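Local coordinates for type II restriction enzyme MspI (Moraxella sp., PDB 1SA3), which recognises the double-stranded DNA sequence 5'-CCGG-3' and cleaves each strand after the first cytosine, leaving terminal 5'-phosphates, at residues S63-K68 against Y214-I219; S110-P115 against H200-I205. All blocks are in the same frame, centred on the assembly; numbering follows the deposited sequence.

How the contacts relate
Both contacts involve the mixed five-stranded sheet, and their centres lie about 15 Å apart. Contact 1 sets helix 57-69 against the edge strand 213-221; contact 2 joins strand 111-121 to the start of strand 203-210, the neighbour of 213-221 in sheet and sequence. They meet directly through apolar packing: Leu66 CG lies 3.9 Å from Leu203 CD1, and Val217 CG2 lies 3.8 Å from Ile205 CG2. Neither contains the sodium ligands Glu35, Asp84 and Asp99. The side chain of Leu66 is about 14 Å from the ion and that of Pro201 about 11 Å, while the nearest atoms of contacts 1 and 2 stand about 10 and 8 Å from the DNA.

Contact 1: S63-K68 against Y214-I219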
ATOM      1  N   SER E  63      12.060  -9.500   6.962  1.00 14.45           N
ATOM      2  CA  SER E  63      11.253 -10.676   7.253  1.00 16.18           C
ATOM      3  C   SER E  63      10.583 -10.605   8.642  1.00 14.79           C
ATOM      4  O   SER E  63       9.417 -10.980   8.790  1.00 16.22           O
ATOM      5  CB  SER E  63      12.100 -11.951   7.103  1.00 14.23           C
ATOM      6  OG  SER E  63      13.222 -11.954   7.969  1.00 14.89           O
ATOM      7  N   SER E  64      11.306 -10.123   9.652  1.00 15.59           N
ATOM      8  CA  SER E  64      10.731  -9.998  10.996  1.00 16.88           C
ATOM      9  C   SER E  64       9.578  -8.989  11.018  1.00 16.08           C
ATOM     10  O   SER E  64       8.570  -9.204  11.680  1.00 14.44           O
ATOM     11  CB  SER E  64      11.793  -9.563  12.015  1.00 18.62           C
ATOM     12  OG  SER E  64      12.687 -10.621  12.311  1.00 23.13           O
ATOM     13  N   LYS E  65       9.728  -7.881  10.302  1.00 16.01           N
ATOM     14  CA  LYS E  65       8.663  -6.888  10.256  1.00 16.23           C
ATOM     15  C   LYS E  65       7.424  -7.486   9.590  1.00 14.79           C
ATOM     16  O   LYS E  65       6.295  -7.185   9.975  1.00 15.64           O
ATOM     17  CB  LYS E  65       9.110  -5.637   9.483  1.00 11.26           C
ATOM     18  CG  LYS E  65      10.004  -4.692  10.275  1.00 16.24           C
ATOM     19  CD  LYS E  65      10.555  -3.580   9.397  1.00 14.76           C
ATOM     20  CE  LYS E  65      11.414  -2.624  10.216  1.00 21.78           C
ATOM     21  NZ  LYS E  65      12.096  -1.593   9.385  1.00 17.69           N
ATOM     22  N   LEU E  66       7.628  -8.328   8.585  1.00 12.89           N
ATOM     23  CA  LEU E  66       6.486  -8.930   7.905  1.00 14.31           C
ATOM     24  C   LEU E  66       5.767  -9.917   8.830  1.00 14.40           C
ATOM     25  O   LEU E  66       4.537  -9.891   8.941  1.00 14.84           O
ATOM     26  CB  LEU E  66       6.931  -9.620   6.609  1.00 13.98           C
ATOM     27  CG  LEU E  66       5.796  -9.942   5.617  1.00 16.45           C
ATOM     28  CD1 LEU E  66       6.318  -9.851   4.176  1.00 16.66           C
ATOM     29  CD2 LEU E  66       5.226 -11.328   5.900  1.00 17.25           C
ATOM     30  N   LEU E  67       6.525 -10.778   9.501  1.00 15.76           N
ATOM     31  CA  LEU E  67       5.915 -11.744  10.417  1.00 15.06           C
ATOM     32  C   LEU E  67       5.251 -11.031  11.595  1.00 14.96           C
ATOM     33  O   LEU E  67       4.207 -11.463  12.099  1.00 16.29           O
ATOM     34  CB  LEU E  67       6.965 -12.739  10.932  1.00 14.58           C
ATOM     35  CG  LEU E  67       7.618 -13.669   9.899  1.00 18.52           C
ATOM     36  CD1 LEU E  67       8.647 -14.554  10.593  1.00 16.35           C
ATOM     37  CD2 LEU E  67       6.562 -14.518   9.198  1.00 16.76           C
ATOM     38  N   LYS E  68       5.846  -9.929  12.030  1.00 15.30           N
ATOM     39  CA  LYS E  68       5.303  -9.181  13.154  1.00 18.17           C
ATOM     40  C   LYS E  68       3.950  -8.563  12.805  1.00 20.69           C
ATOM     41  O   LYS E  68       3.018  -8.584  13.615  1.00 18.18           O
ATOM     42  CB  LYS E  68       6.296  -8.100  13.583  1.00 22.73           C
ATOM     43  CG  LYS E  68       5.841  -7.226  14.738  1.00 27.58           C
ATOM     44  CD  LYS E  68       6.900  -6.177  15.036  1.00 32.87           C
ATOM     45  CE  LYS E  68       6.413  -5.122  16.015  1.00 35.97           C
ATOM     46  NZ  LYS E  68       7.493  -4.128  16.285  1.00 36.59           N
ATOM     47  N   TYR E 214      18.312   1.410  -1.102  1.00 18.49           N
ATOM     48  CA  TYR E 214      17.477   1.013   0.029  1.00 18.36           C
ATOM     49  C   TYR E 214      17.788   1.842   1.271  1.00 22.92           C
ATOM     50  O   TYR E 214      18.956   2.081   1.592  1.00 21.95           O
ATOM     51  CB  TYR E 214      17.724  -0.463   0.359  1.00 19.59           C
ATOM     52  CG  TYR E 214      16.962  -0.968   1.565  1.00 17.59           C
ATOM     53  CD1 TYR E 214      15.666  -1.470   1.433  1.00 20.14           C
ATOM     54  CD2 TYR E 214      17.539  -0.960   2.837  1.00 14.63           C
ATOM     55  CE1 TYR E 214      14.964  -1.954   2.530  1.00 18.11           C
ATOM     56  CE2 TYR E 214      16.841  -1.448   3.948  1.00 17.76           C
ATOM     57  CZ  TYR E 214      15.552  -1.945   3.781  1.00 19.62           C
ATOM     58  OH  TYR E 214      14.848  -2.455   4.857  1.00 18.61           O
ATOM     59  N   VAL E 215      16.752   2.288   1.969  1.00 20.10           N
ATOM     60  CA  VAL E 215      16.949   3.039   3.195  1.00 21.20           C
ATOM     61  C   VAL E 215      16.329   2.260   4.347  1.00 21.05           C
ATOM     62  O   VAL E 215      16.991   1.991   5.343  1.00 19.75           O
ATOM     63  CB  VAL E 215      16.320   4.430   3.120  1.00 20.85           C
ATOM     64  CG1 VAL E 215      16.528   5.165   4.441  1.00 24.11           C
ATOM     65  CG2 VAL E 215      16.959   5.214   1.975  1.00 24.18           C
ATOM     66  N   ASP E 216      15.064   1.874   4.196  1.00 17.00           N
ATOM     67  CA  ASP E 216      14.368   1.122   5.238  1.00 17.44           C
ATOM     68  C   ASP E 216      13.068   0.583   4.638  1.00 17.40           C
ATOM     69  O   ASP E 216      12.778   0.796   3.458  1.00 16.80           O
ATOM     70  CB  ASP E 216      14.033   2.053   6.411  1.00 19.63           C
ATOM     71  CG  ASP E 216      13.805   1.306   7.719  1.00 18.52           C
ATOM     72  OD1 ASP E 216      13.795   0.062   7.709  1.00 18.75           O
ATOM     73  OD2 ASP E 216      13.635   1.975   8.763  1.00 24.88           O
ATOM     74  N   VAL E 217      12.292  -0.120   5.449  1.00 16.12           N
ATOM     75  CA  VAL E 217      11.012  -0.631   4.987  1.00 14.83           C
ATOM     76  C   VAL E 217      10.022  -0.542   6.136  1.00 15.24           C
ATOM     77  O   VAL E 217      10.397  -0.616   7.305  1.00 16.94           O
ATOM     78  CB  VAL E 217      11.106  -2.102   4.526  1.00 14.99           C
ATOM     79  CG1 VAL E 217      11.347  -3.014   5.728  1.00 10.97           C
ATOM     80  CG2 VAL E 217       9.795  -2.505   3.799  1.00 13.83           C
ATOM     81  N   THR E 218       8.754  -0.360   5.797  1.00 14.62           N
ATOM     82  CA  THR E 218       7.706  -0.293   6.793  1.00 17.25           C
ATOM     83  C   THR E 218       6.644  -1.266   6.297  1.00 16.67           C
ATOM     84  O   THR E 218       6.297  -1.252   5.113  1.00 13.80           O
ATOM     85  CB  THR E 218       7.137   1.135   6.904  1.00 21.01           C
ATOM     86  OG1 THR E 218       8.168   2.024   7.365  1.00 23.59           O
ATOM     87  CG2 THR E 218       5.998   1.172   7.883  1.00 25.83           C
ATOM     88  N   ILE E 219       6.159  -2.129   7.186  1.00 13.50           N
ATOM     89  CA  ILE E 219       5.150  -3.127   6.824  1.00 12.72           C
ATOM     90  C   ILE E 219       4.019  -3.062   7.838  1.00 13.57           C
ATOM     91  O   ILE E 219       4.217  -3.332   9.025  1.00 13.36           O
ATOM     92  CB  ILE E 219       5.761  -4.554   6.805  1.00 11.39           C
ATOM     93  CG1 ILE E 219       6.936  -4.591   5.810  1.00 13.53           C
ATOM     94  CG2 ILE E 219       4.704  -5.590   6.411  1.00  9.37           C
ATOM     95  CD1 ILE E 219       7.578  -5.954   5.633  1.00 10.64           C
TER
HETATM   96  O   HOH W   1       5.906  -4.807  11.214  1.00 22.86           O
HETATM   97  O   HOH W   2      12.749   0.601  10.726  1.00 29.92           O
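Lys65 and Asp216 supply the charged part of the interface. Beyond CG the lysine chain is extended, and it meets the aspartate side chain at about a right angle, closing a salt bridge of 2.9 Å from Lys65 NZ to Asp216 OD1. The ammonium group also donates to Val217 O, lying in the carbonyl plane with a C=O...N angle of 153°. A water accepts from Lys65 NZ and donates to Asp216 OD2, so both carboxylate oxygens are tied to the lysine, one directly and one through solvent. Asp61, on the same helix, is a second anionic partner of NZ.

A second water links the backbones, donating to Lys65 O at 2.7 Å and to Ile219 O.

Apolar contact completes the joint. The lysine methylenes run past Val217 in the opposite direction, with Lys65 CD 3.8 Å from Val217 CG1, and Ile219 CD1 reaches Leu66 CB at 3.8 Å.

The axes of segments 63-68 and 214-219 are nearly parallel, 11° apart, and approach to 8.2 Å. Gln208 on strand 203-210 stands opposite two residues, Val215 and Asp216, which is a classic beta bulge. This is helix-on-sheet packing against an edge strand in the alpha/beta fold of a PDDEXK-clan nuclease.

Contact 2: S110-P115 against H200-I205; sequences SSRLVP and HPDLLI
Arg112 reaches Asp202 by a bend in its chain: CG is anti to the backbone N, and a bend at chi2 (60°) lets NH2 meet Asp202. On the other side, Asp202 places CG anti to its own carbonyl carbon, and the two side chains approach from opposite directions. Arg112 NH2 donates to Asp202 OD2 over 2.9 Å, with an N-H...O angle of 162°, forming a salt bridge. The oxygen lies near the guanidinium plane, but the donor comes from above the carboxylate plane; the two planes are 62° apart, so this is a single-oxygen bridge and not a flat bidentate pair. Arg112 NE makes a bent bond of 2.8 Å to Leu113 O, the donor lying above the carbonyl plane, which probably helps to fix the rotation of the guanidinium group. Asp202 OD2 also accepts from Gly196 N, which ties the same carboxylate oxygen to the preceding loop.

Backbone polarity is met at Pro115. Its carbonyl oxygen receives Asp202 N at 2.8 Å, the donor again above the carbonyl plane, and takes a weak second bond from Leu203 N at 3.5 Å. The Pro115 ring packs against the extended backbone of His200 to Asp202: Pro115 CG lies 3.0 Å from His200 O, and Pro115 CD is 3.3 Å from Asp202 OD2.

Beside this polar cluster, Val114 CG1 touches Leu203 CD1 at 3.8 Å. Leu203 also packs on Ala69 of helix 57-69, carrying the apolar contact on to the helix.

The CA 112-to-115 and CA 200-to-203 directions are close to perpendicular; strand 203-210 starts only at Leu203. Asn117, by backbone bonds to Leu203 and Ile205, continues the parallel pairing that the weak Leu203 N to Pro115 O bond opens, joining strands 111-121 and 203-210 in the central mixed sheet of this PDDEXK-clan fold.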
ATOM      1  N   SER E 110      -2.751 -26.507   8.214  1.00 22.64           N
ATOM      2  CA  SER E 110      -3.572 -25.361   7.853  1.00 18.10           C
ATOM      3  C   SER E 110      -2.605 -24.350   7.262  1.00 17.62           C
ATOM      4  O   SER E 110      -1.391 -24.507   7.380  1.00 19.36           O
ATOM      5  CB  SER E 110      -4.282 -24.761   9.073  1.00 19.29           C
ATOM      6  OG  SER E 110      -3.361 -24.213  10.001  1.00 22.91           O
ATOM      7  N   SER E 111      -3.133 -23.319   6.623  1.00 19.11           N
ATOM      8  CA  SER E 111      -2.270 -22.309   6.025  1.00 22.25           C
ATOM      9  C   SER E 111      -2.947 -20.949   6.005  1.00 22.53           C
ATOM     10  O   SER E 111      -4.150 -20.834   6.254  1.00 18.51           O
ATOM     11  CB  SER E 111      -1.888 -22.721   4.601  1.00 25.07           C
ATOM     12  OG  SER E 111      -3.033 -22.794   3.771  1.00 27.44           O
ATOM     13  N   ARG E 112      -2.160 -19.918   5.716  1.00 21.10           N
ATOM     14  CA  ARG E 112      -2.663 -18.551   5.650  1.00 18.71           C
ATOM     15  C   ARG E 112      -2.129 -17.903   4.385  1.00 18.14           C
ATOM     16  O   ARG E 112      -0.925 -17.935   4.124  1.00 15.52           O
ATOM     17  CB  ARG E 112      -2.199 -17.761   6.882  1.00 20.96           C
ATOM     18  CG  ARG E 112      -2.281 -16.224   6.765  1.00 22.38           C
ATOM     19  CD  ARG E 112      -3.684 -15.722   6.515  1.00 21.44           C
ATOM     20  NE  ARG E 112      -3.739 -14.290   6.222  1.00 21.14           N
ATOM     21  CZ  ARG E 112      -3.463 -13.328   7.100  1.00 21.22           C
ATOM     22  NH1 ARG E 112      -3.105 -13.624   8.340  1.00 19.34           N
ATOM     23  NH2 ARG E 112      -3.551 -12.058   6.733  1.00 22.06           N
ATOM     24  N   LEU E 113      -3.025 -17.355   3.578  1.00 17.18           N
ATOM     25  CA  LEU E 113      -2.607 -16.665   2.368  1.00 17.96           C
ATOM     26  C   LEU E 113      -2.498 -15.199   2.763  1.00 18.05           C
ATOM     27  O   LEU E 113      -3.370 -14.674   3.465  1.00 15.35           O
ATOM     28  CB  LEU E 113      -3.641 -16.826   1.260  1.00 18.44           C
ATOM     29  CG  LEU E 113      -3.310 -16.109  -0.054  1.00 19.40           C
ATOM     30  CD1 LEU E 113      -2.091 -16.762  -0.705  1.00 18.32           C
ATOM     31  CD2 LEU E 113      -4.515 -16.165  -0.976  1.00 19.58           C
ATOM     32  N   VAL E 114      -1.423 -14.542   2.338  1.00 17.44           N
ATOM     33  CA  VAL E 114      -1.228 -13.134   2.669  1.00 15.01           C
ATOM     34  C   VAL E 114      -1.042 -12.268   1.427  1.00 15.87           C
ATOM     35  O   VAL E 114       0.076 -12.136   0.913  1.00 15.47           O
ATOM     36  CB  VAL E 114       0.009 -12.921   3.568  1.00 13.43           C
ATOM     37  CG1 VAL E 114       0.034 -11.481   4.085  1.00 11.02           C
ATOM     38  CG2 VAL E 114      -0.000 -13.898   4.723  1.00 14.92           C
ATOM     39  N   PRO E 115      -2.138 -11.680   0.912  1.00 15.36           N
ATOM     40  CA  PRO E 115      -2.049 -10.823  -0.270  1.00 15.60           C
ATOM     41  C   PRO E 115      -1.304  -9.558   0.152  1.00 17.62           C
ATOM     42  O   PRO E 115      -1.506  -9.036   1.263  1.00 14.28           O
ATOM     43  CB  PRO E 115      -3.516 -10.573  -0.629  1.00 18.24           C
ATOM     44  CG  PRO E 115      -4.202 -10.650   0.697  1.00 14.14           C
ATOM     45  CD  PRO E 115      -3.546 -11.862   1.314  1.00 12.58           C
ATOM     46  N   HIS E 200      -7.958  -8.598  -2.052  1.00 12.98           N
ATOM     47  CA  HIS E 200      -7.694  -7.462  -1.158  1.00 14.18           C
ATOM     48  C   HIS E 200      -6.413  -7.662  -0.347  1.00 13.89           C
ATOM     49  O   HIS E 200      -6.315  -8.600   0.447  1.00 13.53           O
ATOM     50  CB  HIS E 200      -8.878  -7.284  -0.200  1.00 13.94           C
ATOM     51  CG  HIS E 200     -10.200  -7.219  -0.895  1.00 15.89           C
ATOM     52  ND1 HIS E 200     -10.566  -6.156  -1.695  1.00 16.75           N
ATOM     53  CD2 HIS E 200     -11.211  -8.118  -0.974  1.00 20.05           C
ATOM     54  CE1 HIS E 200     -11.743  -6.408  -2.241  1.00 19.90           C
ATOM     55  NE2 HIS E 200     -12.155  -7.591  -1.821  1.00 22.41           N
ATOM     56  N   PRO E 201      -5.425  -6.768  -0.514  1.00 15.14           N
ATOM     57  CA  PRO E 201      -4.154  -6.877   0.223  1.00 14.14           C
ATOM     58  C   PRO E 201      -4.372  -6.833   1.734  1.00 14.04           C
ATOM     59  O   PRO E 201      -5.214  -6.067   2.217  1.00 12.70           O
ATOM     60  CB  PRO E 201      -3.360  -5.655  -0.249  1.00 20.35           C
ATOM     61  CG  PRO E 201      -3.997  -5.277  -1.545  1.00 23.73           C
ATOM     62  CD  PRO E 201      -5.454  -5.542  -1.331  1.00 16.13           C
ATOM     63  N   ASP E 202      -3.609  -7.646   2.467  1.00 12.23           N
ATOM     64  CA  ASP E 202      -3.682  -7.703   3.923  1.00 12.59           C
ATOM     65  C   ASP E 202      -2.558  -6.908   4.575  1.00 14.60           C
ATOM     66  O   ASP E 202      -2.662  -6.499   5.736  1.00 10.92           O
ATOM     67  CB  ASP E 202      -3.593  -9.152   4.421  1.00 15.87           C
ATOM     68  CG  ASP E 202      -4.873  -9.927   4.195  1.00 17.87           C
ATOM     69  OD1 ASP E 202      -5.915  -9.287   3.938  1.00 17.92           O
ATOM     70  OD2 ASP E 202      -4.839 -11.173   4.287  1.00 16.97           O
ATOM     71  N   LEU E 203      -1.477  -6.705   3.827  1.00 12.54           N
ATOM     72  CA  LEU E 203      -0.326  -5.970   4.326  1.00 15.50           C
ATOM     73  C   LEU E 203       0.118  -4.940   3.301  1.00 12.32           C
ATOM     74  O   LEU E 203       0.080  -5.196   2.101  1.00 13.31           O
ATOM     75  CB  LEU E 203       0.853  -6.916   4.584  1.00 15.44           C
ATOM     76  CG  LEU E 203       0.771  -7.993   5.665  1.00 16.20           C
ATOM     77  CD1 LEU E 203       2.093  -8.766   5.679  1.00 14.00           C
ATOM     78  CD2 LEU E 203       0.518  -7.355   7.024  1.00 14.20           C
ATOM     79  N   LEU E 204       0.538  -3.777   3.783  1.00 12.88           N
ATOM     80  CA  LEU E 204       1.027  -2.718   2.913  1.00  9.63           C
ATOM     81  C   LEU E 204       2.520  -2.598   3.222  1.00 12.80           C
ATOM     82  O   LEU E 204       2.915  -2.234   4.341  1.00 14.45           O
ATOM     83  CB  LEU E 204       0.316  -1.395   3.217  1.00 12.46           C
ATOM     84  CG  LEU E 204      -1.215  -1.471   3.245  1.00 10.28           C
ATOM     85  CD1 LEU E 204      -1.791  -0.095   3.569  1.00 12.93           C
ATOM     86  CD2 LEU E 204      -1.739  -1.982   1.882  1.00  9.85           C
ATOM     87  N   ILE E 205       3.333  -2.933   2.230  1.00  9.19           N
ATOM     88  CA  ILE E 205       4.784  -2.900   2.353  1.00 12.75           C
ATOM     89  C   ILE E 205       5.290  -1.659   1.638  1.00 11.05           C
ATOM     90  O   ILE E 205       5.011  -1.463   0.463  1.00 12.86           O
ATOM     91  CB  ILE E 205       5.414  -4.162   1.704  1.00 13.67           C
ATOM     92  CG1 ILE E 205       4.892  -5.414   2.412  1.00 13.94           C
ATOM     93  CG2 ILE E 205       6.939  -4.102   1.772  1.00 12.83           C
ATOM     94  CD1 ILE E 205       5.416  -6.725   1.829  1.00 13.18           C
TER